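Local coordinates for PA0833-PD protein (Pseudomonas aeruginosa PAO1, PDB 6JFW) that probably binds peptidoglycan, as the periplasmic OmpA C-like domain of a probable outer-membrane lipoprotein, through a binding pocket that is unusually large, at residues T16-Q21 and L29-N34; A50-L55 and G95-Q100; E68-T73 and E134-P139; L85-A90 and L107-M112. One frame throughout, in Å; residues are numbered along the deposited sequence.

Interaction 1. Residues T16-Q21 and L29-N34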
loop_
_atom_site.group_PDB
_atom_site.type_symbol
_atom_site.label_atom_id
_atom_site.label_comp_id
_atom_site.label_asym_id
_atom_site.label_seq_id
_atom_site.Cartn_x
_atom_site.Cartn_y
_atom_site.Cartn_z
ATOM N N THR A 16 12.226 6.478 0.694
ATOM C CA THR A 16 11.758 5.206 1.233
ATOM C C THR A 16 11.496 4.161 0.160
ATOM O O THR A 16 11.391 2.973 0.484
ATOM C CB THR A 16 10.466 5.397 2.035
ATOM O OG1 THR A 16 9.413 5.806 1.152
ATOM C CG2 THR A 16 10.652 6.446 3.119
ATOM N N GLY A 17 11.381 4.571 -1.100
ATOM C CA GLY A 17 10.921 3.687 -2.145
ATOM C C GLY A 17 9.419 3.653 -2.324
ATOM O O GLY A 17 8.936 2.991 -3.249
ATOM N N VAL A 18 8.665 4.334 -1.464
ATOM C CA VAL A 18 7.221 4.448 -1.626
ATOM C C VAL A 18 6.928 5.552 -2.631
ATOM O O VAL A 18 7.414 6.679 -2.491
ATOM C CB VAL A 18 6.542 4.741 -0.279
ATOM C CG1 VAL A 18 5.056 4.999 -0.479
ATOM C CG2 VAL A 18 6.763 3.600 0.688
ATOM N N GLU A 19 6.130 5.235 -3.646
ATOM C CA GLU A 19 5.741 6.229 -4.633
ATOM C C GLU A 19 4.392 6.838 -4.274
ATOM O O GLU A 19 3.484 6.148 -3.810
ATOM C CB GLU A 19 5.671 5.628 -6.037
ATOM C CG GLU A 19 6.784 4.671 -6.367
ATOM C CD GLU A 19 6.449 3.824 -7.559
ATOM O OE1 GLU A 19 7.182 2.849 -7.820
ATOM O OE2 GLU A 19 5.447 4.140 -8.235
ATOM N N VAL A 20 4.279 8.140 -4.507
ATOM C CA VAL A 20 3.069 8.903 -4.237
ATOM C C VAL A 20 2.523 9.369 -5.576
ATOM O O VAL A 20 3.225 10.053 -6.332
ATOM C CB VAL A 20 3.352 10.097 -3.313
ATOM C CG1 VAL A 20 2.074 10.855 -3.010
ATOM C CG2 VAL A 20 4.033 9.625 -2.036
ATOM N N GLN A 21 1.283 8.998 -5.876
ATOM C CA GLN A 21 0.651 9.366 -7.135
ATOM C C GLN A 21 -0.604 10.181 -6.877
ATOM O O GLN A 21 -1.473 9.771 -6.101
ATOM C CB GLN A 21 0.302 8.137 -7.972
ATOM C CG GLN A 21 1.473 7.226 -8.237
ATOM C CD GLN A 21 1.176 6.213 -9.318
ATOM O OE1 GLN A 21 0.016 5.964 -9.651
ATOM N NE2 GLN A 21 2.223 5.622 -9.877
ATOM N N LEU A 29 -0.647 5.567 -2.871
ATOM C CA LEU A 29 0.698 5.251 -2.409
ATOM C C LEU A 29 1.047 3.839 -2.857
ATOM O O LEU A 29 0.360 2.881 -2.485
ATOM C CB LEU A 29 0.791 5.379 -0.888
ATOM C CG LEU A 29 0.273 6.709 -0.337
ATOM C CD1 LEU A 29 -0.036 6.605 1.144
ATOM C CD2 LEU A 29 1.280 7.812 -0.595
ATOM N N ILE A 30 2.100 3.713 -3.662
ATOM C CA ILE A 30 2.594 2.419 -4.120
ATOM C C ILE A 30 3.709 1.982 -3.186
ATOM O O ILE A 30 4.742 2.654 -3.084
ATOM C CB ILE A 30 3.106 2.479 -5.567
ATOM C CG1 ILE A 30 2.061 3.088 -6.498
ATOM C CG2 ILE A 30 3.504 1.078 -6.035
ATOM C CD1 ILE A 30 0.894 2.200 -6.752
ATOM N N MET A 31 3.515 0.850 -2.521
ATOM C CA MET A 31 4.530 0.296 -1.634
ATOM C C MET A 31 5.069 -0.993 -2.238
ATOM O O MET A 31 4.401 -2.038 -2.168
ATOM C CB MET A 31 3.941 0.052 -0.242
ATOM C CG MET A 31 3.388 1.336 0.378
ATOM S SD MET A 31 2.311 1.142 1.812
ATOM C CE MET A 31 2.842 -0.439 2.450
ATOM N N PRO A 32 6.250 -0.973 -2.859
ATOM C CA PRO A 32 6.755 -2.180 -3.526
ATOM C C PRO A 32 7.003 -3.300 -2.530
ATOM O O PRO A 32 7.404 -3.070 -1.387
ATOM C CB PRO A 32 8.065 -1.712 -4.174
ATOM C CG PRO A 32 8.012 -0.215 -4.160
ATOM C CD PRO A 32 7.184 0.158 -2.974
ATOM N N GLY A 33 6.758 -4.530 -2.983
ATOM C CA GLY A 33 6.904 -5.674 -2.099
ATOM C C GLY A 33 8.318 -5.842 -1.574
ATOM O O GLY A 33 8.518 -6.224 -0.419
ATOM N N ASN A 34 9.316 -5.539 -2.407
ATOM C CA ASN A 34 10.703 -5.819 -2.045
ATOM C C ASN A 34 11.206 -4.959 -0.894
ATOM O O ASN A 34 12.241 -5.286 -0.302
ATOM C CB ASN A 34 11.616 -5.629 -3.258
ATOM C CG ASN A 34 11.784 -4.171 -3.637
ATOM O OD1 ASN A 34 10.806 -3.441 -3.792
ATOM N ND2 ASN A 34 13.032 -3.737 -3.776
#
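Gly17 meets the ring of Pro32 through its carbonyl, O lying 3.3 Å from Pro32 CD, just after an ST turn in which Thr16 OG1 accepts from Val18 N. Val18 then brings its methyls alongside Met31, both side chains pointing the same way, with Val18 CG2 4.1 Å from Met31 CG. Its CG1, set anti to the backbone N (chi1 174°), sits 3.5 Å from Ile30 O. Glu19 forms the hydrogen-bonded antiparallel pair with Ile30: Glu19 N reaches Ile30 O at 3.0 Å in the carbonyl plane, and Ile30 N returns to Glu19 O at 2.8 Å. The extended Glu19 side chain lies over Ile30, its OE2 3.9 Å from Ile30 CB. On the other face, Val20 pairs with Leu29 without hydrogen bonds, and Val20 CG2 rests 3.6 Å from Leu29 CD2. Gln21 adds a looser contact, NE2 lying 4.2 Å from Ile30 CG1. These pairs build the beta hairpin of strands 19-23 and 26-32. Strand 19-23 is the sheet edge within the chain, 26-32 bonds onward to strand 132-139, and Leu29 packs on Phe59 of helix 49-61.

Interaction 2. Residues A50-L55 and G95-Q100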
loop_
_atom_site.group_PDB
_atom_site.type_symbol
_atom_site.label_atom_id
_atom_site.label_comp_id
_atom_site.label_asym_id
_atom_site.label_seq_id
_atom_site.Cartn_x
_atom_site.Cartn_y
_atom_site.Cartn_z
ATOM N N ALA A 50 9.186 2.488 10.276
ATOM C CA ALA A 50 9.141 3.928 10.479
ATOM C C ALA A 50 8.404 4.642 9.344
ATOM O O ALA A 50 7.630 5.568 9.622
ATOM C CB ALA A 50 10.554 4.483 10.660
ATOM N N PRO A 51 8.603 4.274 8.068
ATOM C CA PRO A 51 7.707 4.811 7.027
ATOM C C PRO A 51 6.233 4.590 7.331
ATOM O O PRO A 51 5.424 5.514 7.176
ATOM C CB PRO A 51 8.160 4.062 5.769
ATOM C CG PRO A 51 9.603 3.837 5.991
ATOM C CD PRO A 51 9.750 3.562 7.467
ATOM N N LEU A 52 5.864 3.387 7.778
ATOM C CA LEU A 52 4.472 3.129 8.138
ATOM C C LEU A 52 4.038 3.980 9.325
ATOM O O LEU A 52 2.890 4.438 9.378
ATOM C CB LEU A 52 4.271 1.646 8.442
ATOM C CG LEU A 52 4.116 0.746 7.218
ATOM C CD1 LEU A 52 4.087 -0.721 7.617
ATOM C CD2 LEU A 52 2.867 1.122 6.434
ATOM N N ASN A 53 4.936 4.191 10.292
ATOM C CA ASN A 53 4.630 5.092 11.400
ATOM C C ASN A 53 4.270 6.480 10.892
ATOM O O ASN A 53 3.307 7.095 11.367
ATOM C CB ASN A 53 5.817 5.182 12.362
ATOM C CG ASN A 53 6.044 3.905 13.142
ATOM O OD1 ASN A 53 5.178 3.034 13.202
ATOM N ND2 ASN A 53 7.217 3.794 13.755
ATOM N N ASN A 54 5.038 6.992 9.927
ATOM C CA ASN A 54 4.748 8.306 9.362
ATOM C C ASN A 54 3.416 8.307 8.625
ATOM O O ASN A 54 2.642 9.267 8.729
ATOM C CB ASN A 54 5.878 8.736 8.428
ATOM C CG ASN A 54 7.053 9.328 9.174
ATOM O OD1 ASN A 54 6.943 10.395 9.777
ATOM N ND2 ASN A 54 8.191 8.644 9.134
ATOM N N LEU A 55 3.132 7.242 7.871
ATOM C CA LEU A 55 1.852 7.143 7.177
ATOM C C LEU A 55 0.688 7.175 8.158
ATOM O O LEU A 55 -0.310 7.867 7.927
ATOM C CB LEU A 55 1.804 5.866 6.339
ATOM C CG LEU A 55 2.511 5.891 4.985
ATOM C CD1 LEU A 55 2.366 4.554 4.276
ATOM C CD2 LEU A 55 1.951 7.008 4.131
ATOM N N GLY A 95 -3.232 -4.106 9.679
ATOM C CA GLY A 95 -3.072 -4.410 11.092
ATOM C C GLY A 95 -2.037 -3.528 11.762
ATOM O O GLY A 95 -2.221 -3.095 12.902
ATOM N N TYR A 96 -0.937 -3.244 11.061
ATOM C CA TYR A 96 0.080 -2.354 11.611
ATOM C C TYR A 96 -0.473 -0.947 11.800
ATOM O O TYR A 96 -0.308 -0.340 12.863
ATOM C CB TYR A 96 1.309 -2.327 10.701
ATOM C CG TYR A 96 2.492 -1.605 11.308
ATOM C CD1 TYR A 96 2.624 -0.226 11.194
ATOM C CD2 TYR A 96 3.475 -2.303 11.996
ATOM C CE1 TYR A 96 3.699 0.437 11.753
ATOM C CE2 TYR A 96 4.556 -1.648 12.557
ATOM C CZ TYR A 96 4.663 -0.278 12.432
ATOM O OH TYR A 96 5.736 0.378 12.988
ATOM N N LEU A 97 -1.132 -0.412 10.769
ATOM C CA LEU A 97 -1.666 0.945 10.850
ATOM C C LEU A 97 -2.670 1.082 11.987
ATOM O O LEU A 97 -2.694 2.104 12.682
ATOM C CB LEU A 97 -2.303 1.335 9.517
ATOM C CG LEU A 97 -1.331 1.573 8.361
ATOM C CD1 LEU A 97 -2.082 1.711 7.045
ATOM C CD2 LEU A 97 -0.483 2.809 8.628
ATOM N N THR A 98 -3.504 0.061 12.197
ATOM C CA THR A 98 -4.469 0.117 13.291
ATOM C C THR A 98 -3.776 0.030 14.645
ATOM O O THR A 98 -4.200 0.684 15.607
ATOM C CB THR A 98 -5.503 -0.999 13.146
ATOM O OG1 THR A 98 -4.839 -2.238 12.869
ATOM C CG2 THR A 98 -6.466 -0.683 12.023
ATOM N N ALA A 99 -2.710 -0.768 14.741
ATOM C CA ALA A 99 -1.933 -0.810 15.976
ATOM C C ALA A 99 -1.328 0.550 16.298
ATOM O O ALA A 99 -1.125 0.877 17.473
ATOM C CB ALA A 99 -0.836 -1.868 15.872
ATOM N N GLN A 100 -1.042 1.355 15.275
ATOM C CA GLN A 100 -0.499 2.693 15.474
ATOM C C GLN A 100 -1.567 3.729 15.799
ATOM O O GLN A 100 -1.222 4.892 16.033
ATOM C CB GLN A 100 0.285 3.130 14.235
ATOM C CG GLN A 100 1.569 2.352 14.023
ATOM C CD GLN A 100 2.570 2.573 15.140
ATOM O OE1 GLN A 100 3.175 3.641 15.244
ATOM N NE2 GLN A 100 2.744 1.567 15.988
#
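Tyr96 lays its ring against Leu52 of the other helix, and that pair is the main apolar contact here. Leu52 CD1 stands over one face of the ring, 4.3 Å from its centroid and 26° off the ring normal, a CH-pi geometry. Leu52 CB comes obliquely from the same side, 3.6 Å from Tyr96 CE1. With chi1 at -171°, Tyr96 CG lies opposite the backbone N across the CA-CB bond, which carries the ring out over the gap between the helices. Asn53 lies at the hydroxyl edge of the Tyr96 ring. Tyr49 packs edge-to-face with this ring, and Ile44 also touches it.

One residue on, Leu97 inserts CD2 between two residues of helix 49-61: it lies 3.8 Å from Leu52 O and 4.5 Å from Leu55 CB. Its CD2 and that of Leu52 are 4.3 Å apart, so the two leucines join in the buried layer, which Ala56 and Phe59 extend. At the end of the segment, Gln100 bends at chi2 toward Asn53 at a partly exposed border, the CA atoms of the two residues 7.0 Å apart.

The axes of the segments 50-55 (helix 49-61) and 95-99 (helix 79-99) approach to 9.6 Å at a signed angle of -61°. Two helices packed together on one face of a mixed sheet are characteristic of the alpha/beta sandwich of OmpA C-like domains.

Interaction 3. Residues E68-T73 and E134-P139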
loop_
_atom_site.group_PDB
_atom_site.type_symbol
_atom_site.label_atom_id
_atom_site.label_comp_id
_atom_site.label_asym_id
_atom_site.label_seq_id
_atom_site.Cartn_x
_atom_site.Cartn_y
_atom_site.Cartn_z
ATOM N N GLU A 68 -8.143 2.792 1.570
ATOM C CA GLU A 68 -8.345 1.505 0.918
ATOM C C GLU A 68 -6.983 0.874 0.679
ATOM O O GLU A 68 -6.164 1.425 -0.064
ATOM C CB GLU A 68 -9.098 1.674 -0.402
ATOM C CG GLU A 68 -9.798 0.417 -0.871
ATOM C CD GLU A 68 -9.791 0.255 -2.378
ATOM O OE1 GLU A 68 -9.187 1.098 -3.071
ATOM O OE2 GLU A 68 -10.396 -0.721 -2.870
ATOM N N ILE A 69 -6.741 -0.273 1.304
ATOM C CA ILE A 69 -5.467 -0.974 1.199
ATOM C C ILE A 69 -5.670 -2.181 0.295
ATOM O O ILE A 69 -6.517 -3.039 0.569
ATOM C CB ILE A 69 -4.934 -1.386 2.577
ATOM C CG1 ILE A 69 -4.779 -0.143 3.457
ATOM C CG2 ILE A 69 -3.605 -2.110 2.437
ATOM C CD1 ILE A 69 -4.681 -0.443 4.931
ATOM N N VAL A 70 -4.903 -2.241 -0.788
ATOM C CA VAL A 70 -5.094 -3.243 -1.829
ATOM C C VAL A 70 -3.762 -3.936 -2.082
ATOM O O VAL A 70 -2.760 -3.274 -2.374
ATOM C CB VAL A 70 -5.633 -2.620 -3.126
ATOM C CG1 VAL A 70 -5.886 -3.693 -4.146
ATOM C CG2 VAL A 70 -6.908 -1.831 -2.854
ATOM N N GLY A 71 -3.754 -5.261 -1.970
ATOM C CA GLY A 71 -2.574 -6.055 -2.252
ATOM C C GLY A 71 -2.597 -6.593 -3.672
ATOM O O GLY A 71 -3.654 -6.894 -4.220
ATOM N N TYR A 72 -1.410 -6.700 -4.268
ATOM C CA TYR A 72 -1.268 -7.198 -5.628
ATOM C C TYR A 72 -0.108 -8.179 -5.698
ATOM O O TYR A 72 0.814 -8.144 -4.881
ATOM C CB TYR A 72 -1.013 -6.075 -6.641
ATOM C CG TYR A 72 -2.128 -5.072 -6.804
ATOM C CD1 TYR A 72 -2.187 -3.939 -6.007
ATOM C CD2 TYR A 72 -3.103 -5.241 -7.779
ATOM C CE1 TYR A 72 -3.194 -3.009 -6.162
ATOM C CE2 TYR A 72 -4.117 -4.316 -7.941
ATOM C CZ TYR A 72 -4.157 -3.203 -7.130
ATOM O OH TYR A 72 -5.164 -2.278 -7.287
ATOM N N THR A 73 -0.158 -9.046 -6.706
ATOM C CA THR A 73 0.935 -9.954 -7.020
ATOM C C THR A 73 1.214 -9.909 -8.515
ATOM O O THR A 73 0.516 -9.248 -9.289
ATOM C CB THR A 73 0.624 -11.400 -6.608
ATOM O OG1 THR A 73 -0.532 -11.863 -7.318
ATOM C CG2 THR A 73 0.376 -11.499 -5.113
ATOM N N GLU A 134 -0.997 -1.175 -2.432
ATOM C CA GLU A 134 -1.415 0.179 -2.753
ATOM C C GLU A 134 -2.353 0.695 -1.670
ATOM O O GLU A 134 -3.238 -0.030 -1.205
ATOM C CB GLU A 134 -2.100 0.231 -4.123
ATOM C CG GLU A 134 -1.157 -0.091 -5.270
ATOM C CD GLU A 134 -1.794 0.034 -6.644
ATOM O OE1 GLU A 134 -2.979 0.419 -6.732
ATOM O OE2 GLU A 134 -1.091 -0.235 -7.644
ATOM N N VAL A 135 -2.140 1.940 -1.259
ATOM C CA VAL A 135 -3.012 2.628 -0.312
ATOM C C VAL A 135 -3.682 3.768 -1.062
ATOM O O VAL A 135 -3.025 4.743 -1.445
ATOM C CB VAL A 135 -2.245 3.153 0.908
ATOM C CG1 VAL A 135 -3.209 3.827 1.879
ATOM C CG2 VAL A 135 -1.486 2.030 1.592
ATOM N N ASN A 136 -4.988 3.651 -1.275
ATOM C CA ASN A 136 -5.763 4.682 -1.950
ATOM C C ASN A 136 -6.478 5.539 -0.915
ATOM O O ASN A 136 -7.169 5.014 -0.035
ATOM C CB ASN A 136 -6.770 4.063 -2.919
ATOM C CG ASN A 136 -6.118 3.122 -3.915
ATOM O OD1 ASN A 136 -5.273 3.532 -4.710
ATOM N ND2 ASN A 136 -6.515 1.855 -3.882
ATOM N N LEU A 137 -6.302 6.854 -1.019
ATOM C CA LEU A 137 -6.969 7.824 -0.157
ATOM C C LEU A 137 -7.991 8.573 -1.003
ATOM O O LEU A 137 -7.623 9.339 -1.901
ATOM C CB LEU A 137 -5.964 8.787 0.475
ATOM C CG LEU A 137 -4.807 8.205 1.294
ATOM C CD1 LEU A 137 -3.839 9.305 1.708
ATOM C CD2 LEU A 137 -5.317 7.462 2.516
ATOM N N ARG A 138 -9.266 8.349 -0.721
ATOM C CA ARG A 138 -10.358 8.954 -1.448
ATOM C C ARG A 138 -11.103 9.952 -0.583
ATOM O O ARG A 138 -11.538 9.587 0.516
ATOM C CB ARG A 138 -11.311 7.889 -1.896
ATOM C CG ARG A 138 -12.501 8.490 -2.415
ATOM C CD ARG A 138 -13.182 7.433 -3.098
ATOM N NE ARG A 138 -13.199 7.804 -4.530
ATOM C CZ ARG A 138 -13.236 6.957 -5.532
ATOM N NH1 ARG A 138 -13.204 5.674 -5.250
ATOM N NH2 ARG A 138 -13.203 7.262 -6.854
ATOM N N PRO A 139 -11.299 11.196 -1.029
ATOM C CA PRO A 139 -12.003 12.167 -0.184
ATOM C C PRO A 139 -13.441 11.734 0.057
ATOM O O PRO A 139 -14.051 11.040 -0.757
ATOM C CB PRO A 139 -11.943 13.469 -0.995
ATOM C CG PRO A 139 -10.956 13.228 -2.092
ATOM C CD PRO A 139 -10.973 11.754 -2.352
HETATM O O HOH W 1 -5.201 -0.181 -5.655
HETATM O O HOH W 2 -7.137 0.513 -6.901
#
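Asn136 ND2 is gripped from two directions, donating to Glu68 OE1 at 2.9 Å and to water 1 at 3.0 Å. The two residues are a hydrogen-bonded pair in antiparallel strands 65-72 and 132-139, neighbours within the mixed sheet of this OmpA C-like domain. Their side chains run side by side off one face, but carboxylate and amide planes are turned 41° apart, and the amide nitrogen meets OE1 from above the carboxylate plane. The Glu68 chain, CG anti to the backbone N, bends at chi2 to bring OE1 there. An N-H...O angle of 141° makes this bond clearly bent. The backbone ladder is straighter: Glu68 and Asn136 exchange two bonds, as do Val70 and Glu134, the shortest being Glu134 N to Val70 O at 2.7 Å. Between them, Ile69 and Val135 form a non-hydrogen-bonded pair on the opposite face, Ile69 CG1 4.4 Å from Val135 CG2; Ile69 also touches Ala90 and Ala94 of helix 79-99.

Tyr72 crosses the end of Glu134, ring and carboxylate planes 47° apart. Arg132 is salt-bridged to Glu134 OE2 and in cation-pi contact with the Tyr72 ring, while Gln116 OE1 hydrogen-bonds Tyr72 OH. Water 1 donates to Glu134 OE1 and, in the ring plane, to Tyr72 OH at 2.7 Å. Ring and carboxylate come closest at Tyr72 CE1 and Glu134 CD, 3.4 Å.

Interaction 4. Residues L85-A90 and L107-M112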
loop_
_atom_site.group_PDB
_atom_site.type_symbol
_atom_site.label_atom_id
_atom_site.label_comp_id
_atom_site.label_asym_id
_atom_site.label_seq_id
_atom_site.Cartn_x
_atom_site.Cartn_y
_atom_site.Cartn_z
ATOM N N LEU A 85 -2.350 -14.744 -1.150
ATOM C CA LEU A 85 -1.099 -14.099 -0.760
ATOM C C LEU A 85 -1.243 -12.583 -0.714
ATOM O O LEU A 85 -0.734 -11.932 0.205
ATOM C CB LEU A 85 0.014 -14.498 -1.727
ATOM C CG LEU A 85 0.490 -15.949 -1.678
ATOM C CD1 LEU A 85 1.481 -16.219 -2.798
ATOM C CD2 LEU A 85 1.113 -16.248 -0.327
ATOM N N SER A 86 -1.930 -12.005 -1.701
ATOM C CA SER A 86 -2.094 -10.555 -1.731
ATOM C C SER A 86 -2.999 -10.078 -0.602
ATOM O O SER A 86 -2.759 -9.017 -0.015
ATOM C CB SER A 86 -2.643 -10.119 -3.090
ATOM O OG SER A 86 -3.958 -10.604 -3.288
ATOM N N GLN A 87 -4.046 -10.846 -0.290
ATOM C CA GLN A 87 -4.886 -10.528 0.861
ATOM C C GLN A 87 -4.077 -10.531 2.152
ATOM O O GLN A 87 -4.255 -9.653 3.007
ATOM C CB GLN A 87 -6.043 -11.525 0.948
ATOM C CG GLN A 87 -6.718 -11.593 2.308
ATOM C CD GLN A 87 -8.027 -10.818 2.374
ATOM O OE1 GLN A 87 -8.203 -9.827 1.682
ATOM N NE2 GLN A 87 -8.942 -11.275 3.213
ATOM N N ARG A 88 -3.174 -11.506 2.309
ATOM C CA ARG A 88 -2.337 -11.575 3.507
ATOM C C ARG A 88 -1.491 -10.321 3.669
ATOM O O ARG A 88 -1.307 -9.826 4.788
ATOM C CB ARG A 88 -1.421 -12.796 3.448
ATOM C CG ARG A 88 -2.093 -14.153 3.526
ATOM C CD ARG A 88 -1.025 -15.240 3.491
ATOM N NE ARG A 88 -1.512 -16.498 2.933
ATOM C CZ ARG A 88 -0.754 -17.575 2.751
ATOM N NH1 ARG A 88 0.529 -17.552 3.087
ATOM N NH2 ARG A 88 -1.280 -18.677 2.235
ATOM N N ARG A 89 -0.944 -9.809 2.567
ATOM C CA ARG A 89 -0.046 -8.664 2.657
ATOM C C ARG A 89 -0.811 -7.383 2.969
ATOM O O ARG A 89 -0.338 -6.543 3.745
ATOM C CB ARG A 89 0.765 -8.546 1.364
ATOM C CG ARG A 89 1.878 -9.593 1.286
ATOM C CD ARG A 89 2.732 -9.510 0.026
ATOM N NE ARG A 89 4.039 -10.124 0.258
ATOM C CZ ARG A 89 5.095 -9.990 -0.541
ATOM N NH1 ARG A 89 5.009 -9.269 -1.650
ATOM N NH2 ARG A 89 6.238 -10.584 -0.229
ATOM N N ALA A 90 -2.008 -7.224 2.398
ATOM C CA ALA A 90 -2.839 -6.073 2.734
ATOM C C ALA A 90 -3.298 -6.129 4.187
ATOM O O ALA A 90 -3.398 -5.091 4.853
ATOM C CB ALA A 90 -4.040 -5.999 1.792
ATOM N N LEU A 107 -10.676 1.995 7.431
ATOM C CA LEU A 107 -9.862 1.136 6.585
ATOM C C LEU A 107 -10.709 0.055 5.930
ATOM O O LEU A 107 -11.616 -0.502 6.556
ATOM C CB LEU A 107 -8.747 0.469 7.397
ATOM C CG LEU A 107 -7.401 1.166 7.583
ATOM C CD1 LEU A 107 -7.573 2.642 7.864
ATOM C CD2 LEU A 107 -6.649 0.498 8.716
ATOM N N SER A 108 -10.404 -0.236 4.671
ATOM C CA SER A 108 -10.868 -1.443 4.004
ATOM C C SER A 108 -9.677 -2.067 3.292
ATOM O O SER A 108 -8.762 -1.362 2.859
ATOM C CB SER A 108 -12.002 -1.157 3.007
ATOM O OG SER A 108 -11.540 -0.415 1.893
ATOM N N THR A 109 -9.666 -3.395 3.207
ATOM C CA THR A 109 -8.546 -4.078 2.575
ATOM C C THR A 109 -9.043 -5.135 1.606
ATOM O O THR A 109 -10.062 -5.790 1.846
ATOM C CB THR A 109 -7.603 -4.738 3.593
ATOM O OG1 THR A 109 -8.100 -6.035 3.943
ATOM C CG2 THR A 109 -7.476 -3.892 4.843
ATOM N N ARG A 110 -8.307 -5.285 0.508
ATOM C CA ARG A 110 -8.561 -6.306 -0.493
ATOM C C ARG A 110 -7.240 -6.910 -0.928
ATOM O O ARG A 110 -6.184 -6.278 -0.833
ATOM C CB ARG A 110 -9.277 -5.733 -1.720
ATOM C CG ARG A 110 -10.139 -4.537 -1.410
ATOM C CD ARG A 110 -10.825 -3.996 -2.653
ATOM N NE ARG A 110 -11.184 -5.049 -3.591
ATOM C CZ ARG A 110 -10.770 -5.089 -4.854
ATOM N NH1 ARG A 110 -11.139 -6.082 -5.641
ATOM N NH2 ARG A 110 -9.989 -4.133 -5.330
ATOM N N GLY A 111 -7.307 -8.153 -1.386
ATOM C CA GLY A 111 -6.289 -8.729 -2.243
ATOM C C GLY A 111 -6.851 -8.766 -3.654
ATOM O O GLY A 111 -8.035 -9.053 -3.847
ATOM N N MET A 112 -6.010 -8.441 -4.630
ATOM C CA MET A 112 -6.420 -8.457 -6.023
ATOM C C MET A 112 -5.626 -9.442 -6.857
ATOM O O MET A 112 -5.907 -9.589 -8.052
ATOM C CB MET A 112 -6.305 -7.054 -6.624
ATOM C CG MET A 112 -7.319 -6.106 -6.048
ATOM S SD MET A 112 -8.604 -5.728 -7.236
ATOM C CE MET A 112 -7.788 -4.434 -8.151
#
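Ser86 OG rests on the backbone of Gly111, 3.2 Å from its CA, in a contact held by close packing, without a hydrogen bond between the two segments. Having no side chain, Gly111 brings its CA to within 3.9 Å of Gln87 CA, an intimate approach of strand to helix. One turn along, Ala90 CB sits 3.4 Å from Arg110 O and 4.2 Å from Thr109 CB, so its methyl packs against the strand backbone. Bent at chi2, Gln87 brings OE1 to 3.6 Å from Gly111 N.

The second shell accounts for the position of Ser86 OG. Its chi1 of 66° sets the hydroxyl between backbone N and carbonyl carbon, where Met83 O of its own helix is the principal acceptor and Asn82 O a second within reach, while Gly113 N beyond the strand donates to it. Beyond the contact, strand 107-111 bonds to strand 65-72, with Arg110 pairing through its backbone to Ile69 and Gly71. Strand 65-72, helix 79-99 and strand 107-111 form a beta-alpha-beta crossover between parallel neighbours; segment 85-90 runs nearly antiparallel to 107-111, at 154°, covering this edge of the sheet.

How the interactions relate
Interactions 1, 3 and 4 all reach one sheet. Leu29 N to Val135 O, a probable hydrogen bond of 2.9 Å, joins the hairpin of interaction 1 to interaction 3, and Ile69 N to Ser108 O, likewise probable at 2.8 Å, joins interaction 3 to interaction 4, whose centre is about 9 Å away. Interaction 2 joins the two helices that pack on one face of this sheet: Leu55 CD2 packs 3.6 Å from Leu29 CD1 and Leu97 CD1 4.0 Å from Ile69 CD1. Helix 79-99 serves both interaction 2 and interaction 4, whose centres are about 16 Å apart. Together they describe the scaffold of a domain that probably binds peptidoglycan; no bound ligand marks the pocket among these contacts.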